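Local coordinates for exopolyphosphatase (Aquifex aeolicus, PDB 1T6C), which probably hydrolyses phosphoanhydride bonds, as a calcium-binding member of the Ppx/GppA exopolyphosphatase and guanosine pentaphosphate phosphohydrolase family with an actin-like fold, at residues R190-L195 against K246-F251; N225-D230 against R262-E267. All blocks are in the same frame, centred on the assembly; numbering follows the deposited sequence.

Contact 1: R190-L195 against K246-F251; sequences RFFEFL and KWFDTF
Phe192 sets its ring corner, CE2 and CZ, against the Phe248 ring between helix 185-199 and helix 241-251 of the actin-like fold, and the pair carries most of a small contact: the nearest CA atoms, those of Phe192 and Phe248, are 11.9 Å apart, so only long side chains bridge the gap. The two side chains converge from the two helices. CZ of Phe192 lies over one face of the Phe248 ring, 3.6 Å above its plane and displaced toward the rim. The ring planes are inclined at 52° with centroids 5.0 Å apart. Phe248 extends across because CG is anti to the backbone N (chi1 -170°). Phe191, whose CG is likewise anti to N (chi1 160°), runs alongside Phe248, pointing the other way. Phe248 cut back to an alanine is likely to leave Phe191 and Phe192 without their apolar neighbour from helix 241-251, and the Phe192 ring freer to turn. Within helix 185-199 the two phenylalanines also brace each other, Phe191 CD2 sitting over the centre of the Phe192 ring. Lys283 and Leu275 of helix 274-288 touch Phe192 and Phe248 respectively. The second approach to Phe248 is looser, with Phe191 CE2 4.1 Å from Phe248 CE1.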
# COMPACT_ATOMS: atom_id res chain seq x y z
N ARG A 190 -3.23 -22.71 11.83
CA ARG A 190 -2.59 -23.02 10.56
C ARG A 190 -2.06 -21.77 9.83
O ARG A 190 -1.00 -21.80 9.20
CB ARG A 190 -3.53 -23.76 9.66
CG ARG A 190 -3.78 -25.19 10.08
CD ARG A 190 -4.61 -25.96 9.06
NE ARG A 190 -6.06 -25.77 9.16
CZ ARG A 190 -6.83 -26.40 10.04
NH1 ARG A 190 -8.15 -26.20 10.05
NH2 ARG A 190 -6.30 -27.23 10.91
N PHE A 191 -2.89 -20.73 9.84
CA PHE A 191 -2.53 -19.43 9.27
C PHE A 191 -1.22 -18.93 9.91
O PHE A 191 -0.29 -18.55 9.20
CB PHE A 191 -3.71 -18.48 9.50
CG PHE A 191 -3.40 -17.03 9.42
CD1 PHE A 191 -3.33 -16.38 8.20
CD2 PHE A 191 -3.27 -16.26 10.58
CE1 PHE A 191 -3.08 -15.03 8.15
CE2 PHE A 191 -3.06 -14.91 10.52
CZ PHE A 191 -2.96 -14.30 9.31
N PHE A 192 -1.13 -18.97 11.23
CA PHE A 192 0.11 -18.54 11.86
C PHE A 192 1.31 -19.46 11.62
O PHE A 192 2.44 -18.99 11.52
CB PHE A 192 -0.10 -18.29 13.37
CG PHE A 192 -0.80 -16.97 13.69
CD1 PHE A 192 -0.27 -15.78 13.24
CD2 PHE A 192 -1.96 -16.92 14.44
CE1 PHE A 192 -0.90 -14.54 13.53
CE2 PHE A 192 -2.60 -15.69 14.71
CZ PHE A 192 -2.05 -14.52 14.25
N GLU A 193 1.09 -20.77 11.54
CA GLU A 193 2.16 -21.68 11.17
C GLU A 193 2.73 -21.29 9.81
O GLU A 193 3.95 -21.34 9.59
CB GLU A 193 1.66 -23.13 11.14
CG GLU A 193 1.27 -23.73 12.48
CD GLU A 193 0.59 -25.11 12.37
OE1 GLU A 193 0.23 -25.55 11.26
OE2 GLU A 193 0.42 -25.77 13.42
N PHE A 194 1.85 -20.96 8.86
CA PHE A 194 2.28 -20.58 7.53
C PHE A 194 3.08 -19.29 7.60
O PHE A 194 4.13 -19.16 6.98
CB PHE A 194 1.08 -20.44 6.58
CG PHE A 194 1.42 -19.70 5.33
CD1 PHE A 194 2.15 -20.31 4.32
CD2 PHE A 194 1.10 -18.37 5.19
CE1 PHE A 194 2.50 -19.62 3.18
CE2 PHE A 194 1.46 -17.66 4.05
CZ PHE A 194 2.14 -18.30 3.03
N LEU A 195 2.59 -18.32 8.37
CA LEU A 195 3.27 -17.04 8.43
C LEU A 195 4.63 -17.20 9.11
O LEU A 195 5.58 -16.57 8.68
CB LEU A 195 2.41 -16.00 9.15
CG LEU A 195 1.23 -15.42 8.42
CD1 LEU A 195 0.50 -14.46 9.32
CD2 LEU A 195 1.67 -14.74 7.13
N LYS A 246 -4.43 -7.81 20.91
CA LYS A 246 -5.79 -7.62 21.42
C LYS A 246 -6.78 -7.35 20.29
O LYS A 246 -7.90 -7.88 20.32
CB LYS A 246 -5.81 -6.56 22.50
CG LYS A 246 -5.29 -7.13 23.80
CD LYS A 246 -4.98 -6.04 24.81
CE LYS A 246 -5.81 -6.16 26.08
NZ LYS A 246 -5.57 -4.96 26.94
N TRP A 247 -6.37 -6.61 19.26
CA TRP A 247 -7.25 -6.40 18.09
C TRP A 247 -7.45 -7.67 17.26
O TRP A 247 -8.55 -7.92 16.74
CB TRP A 247 -6.74 -5.24 17.20
CG TRP A 247 -7.07 -3.93 17.80
CD1 TRP A 247 -6.22 -3.08 18.43
CD2 TRP A 247 -8.37 -3.37 17.95
NE1 TRP A 247 -6.92 -2.00 18.94
CE2 TRP A 247 -8.25 -2.16 18.65
CE3 TRP A 247 -9.66 -3.77 17.52
CZ2 TRP A 247 -9.33 -1.37 18.95
CZ3 TRP A 247 -10.71 -2.96 17.82
CH2 TRP A 247 -10.55 -1.78 18.52
N PHE A 248 -6.39 -8.46 17.10
CA PHE A 248 -6.52 -9.76 16.45
C PHE A 248 -7.55 -10.63 17.20
O PHE A 248 -8.46 -11.19 16.62
CB PHE A 248 -5.18 -10.49 16.34
CG PHE A 248 -5.27 -11.70 15.47
CD1 PHE A 248 -5.03 -11.62 14.10
CD2 PHE A 248 -5.65 -12.92 15.99
CE1 PHE A 248 -5.19 -12.73 13.26
CE2 PHE A 248 -5.78 -14.01 15.18
CZ PHE A 248 -5.55 -13.91 13.81
N ASP A 249 -7.41 -10.69 18.52
CA ASP A 249 -8.31 -11.49 19.32
C ASP A 249 -9.76 -10.99 19.28
O ASP A 249 -10.70 -11.79 19.33
CB ASP A 249 -7.81 -11.54 20.76
CG ASP A 249 -6.55 -12.38 20.90
OD1 ASP A 249 -6.16 -13.16 19.98
OD2 ASP A 249 -5.85 -12.23 21.92
N THR A 250 -9.95 -9.68 19.11
CA THR A 250 -11.26 -9.08 18.99
C THR A 250 -11.89 -9.48 17.68
O THR A 250 -13.01 -10.00 17.63
CB THR A 250 -11.11 -7.55 19.08
OG1 THR A 250 -10.75 -7.21 20.43
CG2 THR A 250 -12.38 -6.81 18.83
N PHE A 251 -11.16 -9.27 16.59
CA PHE A 251 -11.75 -9.55 15.27
C PHE A 251 -11.95 -11.03 15.02
O PHE A 251 -12.86 -11.42 14.31
CB PHE A 251 -10.92 -8.90 14.17
CG PHE A 251 -11.19 -7.46 14.02
CD1 PHE A 251 -10.29 -6.52 14.42
CD2 PHE A 251 -12.41 -7.03 13.50
CE1 PHE A 251 -10.57 -5.16 14.27
CE2 PHE A 251 -12.70 -5.69 13.40
CZ PHE A 251 -11.77 -4.76 13.78

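Contact 2: N225-D230 against R262-E267; sequences NVYPYD and RFRQVE
Gln265 reaches from one loop to the other and makes the direct hydrogen bond between them, donating from NE2 to Val226 O. Its backbone belongs to a type I beta turn from Phe263 to Val266, closed by Val266 N to Phe263 O. From CB the chain sets out with CG anti to the carbonyl carbon, and CG of Gln265 lies at the edge of the Tyr227 ring, near its plane, as well as 3.5 Å from Val226 O. The chain then bends at chi2 (101°), bringing Gln265 CD to 3.7 Å from Val226 O. At the tip, Gln265 NE2 stands 3.0 Å from Val226 O with an N-H...O angle of 159°. The oxygen is nearly in the Gln265 amide plane, yet the donor rises 60° out of the carbonyl plane, away from the lone-pair directions. Gln265 NE2 also lies 3.9 Å from Tyr227 CB. It donates to a water as well, which in turn gives a weak bond to Asn225 OD1; the amide nitrogen is thus used twice. Beside it, the extended Arg264 chain crosses the Tyr227 side chain, Arg264 CB 3.9 Å from Tyr227 CE1 and Arg264 CD 3.9 Å from Tyr227 OH. Asn225, with positive phi, is the C-prime residue of the Schellman motif ending helix 214-223, whereas the turn follows helix 256-262. Val226 packs on helix 231-234 and Gln265 on Leu222 of helix 214-223; the Gln265 bond to Val226 O thus ties the exit of helix 256-262 to that of helix 214-223, away from the calcium site.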
# COMPACT_ATOMS: atom_id res chain seq x y z
N ASN A 225 -8.93 5.68 18.82
CA ASN A 225 -10.26 6.31 18.80
C ASN A 225 -10.34 7.48 17.86
O ASN A 225 -10.89 8.53 18.19
CB ASN A 225 -10.67 6.76 20.22
CG ASN A 225 -10.66 5.63 21.20
OD1 ASN A 225 -11.33 4.64 20.98
ND2 ASN A 225 -9.90 5.79 22.29
N VAL A 226 -9.77 7.28 16.67
CA VAL A 226 -9.76 8.29 15.61
C VAL A 226 -10.95 8.02 14.69
O VAL A 226 -11.02 7.01 13.95
CB VAL A 226 -8.47 8.26 14.78
CG1 VAL A 226 -8.49 9.38 13.75
CG2 VAL A 226 -7.25 8.42 15.71
N TYR A 227 -11.90 8.96 14.73
CA TYR A 227 -13.07 8.86 13.88
C TYR A 227 -13.64 10.27 13.69
O TYR A 227 -13.90 10.93 14.68
CB TYR A 227 -14.13 8.01 14.56
CG TYR A 227 -15.44 8.02 13.83
CD1 TYR A 227 -15.67 7.21 12.73
CD2 TYR A 227 -16.46 8.87 14.24
CE1 TYR A 227 -16.87 7.24 12.07
CE2 TYR A 227 -17.68 8.89 13.57
CZ TYR A 227 -17.87 8.10 12.51
OH TYR A 227 -19.09 8.14 11.84
N PRO A 228 -13.87 10.70 12.46
CA PRO A 228 -13.45 10.03 11.23
C PRO A 228 -11.95 9.91 11.11
O PRO A 228 -11.17 10.57 11.84
CB PRO A 228 -14.00 10.95 10.12
CG PRO A 228 -15.09 11.78 10.79
CD PRO A 228 -14.61 11.96 12.19
N TYR A 229 -11.52 9.09 10.18
CA TYR A 229 -10.11 8.90 9.91
C TYR A 229 -9.50 10.25 9.60
O TYR A 229 -10.02 11.02 8.83
CB TYR A 229 -9.88 7.94 8.74
CG TYR A 229 -8.40 7.63 8.54
CD1 TYR A 229 -7.79 6.64 9.28
CD2 TYR A 229 -7.65 8.31 7.60
CE1 TYR A 229 -6.42 6.37 9.13
CE2 TYR A 229 -6.30 8.03 7.42
CZ TYR A 229 -5.70 7.04 8.19
OH TYR A 229 -4.35 6.74 8.03
N ASP A 230 -8.37 10.54 10.23
CA ASP A 230 -7.62 11.77 9.99
C ASP A 230 -6.16 11.36 9.98
O ASP A 230 -5.63 10.94 11.02
CB ASP A 230 -7.90 12.76 11.13
CG ASP A 230 -7.18 14.09 10.99
OD1 ASP A 230 -6.29 14.24 10.11
OD2 ASP A 230 -7.44 15.04 11.77
N ARG A 262 -19.75 -2.94 14.10
CA ARG A 262 -19.19 -2.76 15.45
C ARG A 262 -18.10 -1.72 15.51
O ARG A 262 -18.01 -0.97 16.48
CB ARG A 262 -18.68 -4.10 15.98
CG ARG A 262 -18.06 -4.09 17.35
CD ARG A 262 -18.96 -3.64 18.52
NE ARG A 262 -18.20 -3.52 19.75
CZ ARG A 262 -17.44 -2.50 20.08
NH1 ARG A 262 -17.30 -1.46 19.27
NH2 ARG A 262 -16.77 -2.51 21.23
N PHE A 263 -17.28 -1.67 14.46
CA PHE A 263 -16.12 -0.78 14.39
C PHE A 263 -16.21 0.01 13.09
O PHE A 263 -15.77 -0.44 12.03
CB PHE A 263 -14.82 -1.60 14.46
CG PHE A 263 -14.62 -2.29 15.78
CD1 PHE A 263 -14.76 -3.69 15.88
CD2 PHE A 263 -14.36 -1.58 16.91
CE1 PHE A 263 -14.59 -4.32 17.10
CE2 PHE A 263 -14.15 -2.21 18.14
CZ PHE A 263 -14.29 -3.58 18.24
N ARG A 264 -16.78 1.21 13.20
CA ARG A 264 -17.12 2.06 12.05
C ARG A 264 -15.97 2.34 11.11
O ARG A 264 -16.18 2.52 9.91
CB ARG A 264 -17.63 3.41 12.56
CG ARG A 264 -18.97 3.36 13.16
CD ARG A 264 -19.47 4.72 13.60
NE ARG A 264 -20.63 4.47 14.45
CZ ARG A 264 -21.83 4.19 14.00
NH1 ARG A 264 -22.09 4.22 12.70
NH2 ARG A 264 -22.80 3.94 14.88
N GLN A 265 -14.75 2.37 11.62
CA GLN A 265 -13.58 2.69 10.80
C GLN A 265 -13.23 1.58 9.82
O GLN A 265 -12.57 1.84 8.81
CB GLN A 265 -12.39 3.01 11.69
CG GLN A 265 -12.64 4.24 12.56
CD GLN A 265 -13.01 3.89 13.99
OE1 GLN A 265 -13.83 2.97 14.24
NE2 GLN A 265 -12.36 4.56 14.95
N VAL A 266 -13.67 0.36 10.10
CA VAL A 266 -13.48 -0.75 9.16
C VAL A 266 -14.33 -0.60 7.92
O VAL A 266 -15.55 -0.60 8.02
CB VAL A 266 -13.79 -2.11 9.86
CG1 VAL A 266 -13.56 -3.27 8.92
CG2 VAL A 266 -12.91 -2.24 11.12
N GLU A 267 -13.69 -0.46 6.76
CA GLU A 267 -14.46 -0.44 5.51
C GLU A 267 -15.11 -1.78 5.25
O GLU A 267 -14.47 -2.81 5.39
CB GLU A 267 -13.57 -0.10 4.33
CG GLU A 267 -13.06 1.32 4.34
CD GLU A 267 -12.02 1.57 3.28
OE1 GLU A 267 -11.67 0.64 2.49
OE2 GLU A 267 -11.53 2.71 3.24
O HOH W 1 -11.95 3.38 17.95

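Overall arrangement
From the N terminus, the chain first supplies 190-195 on helix 185-199, then passes strand 208-212 and helix 214-223 to the loop 225-230. Helix 241-251 follows, and its segment 246-251 closes contact 1, 51 residues on from 195. Contact 2 closes later, when 262-267 returns to 225-230 after helix 256-262. The segments alternate, so the two loops cross rather than nest. Their centres lie 21 Å apart, but the second segments touch: Phe263 packs against Trp247, Thr250 and Phe251, with Trp247 CZ3 3.5 Å from Phe263 CE2. Helix 241-251 therefore joins helix 185-199 to the turn after helix 256-262.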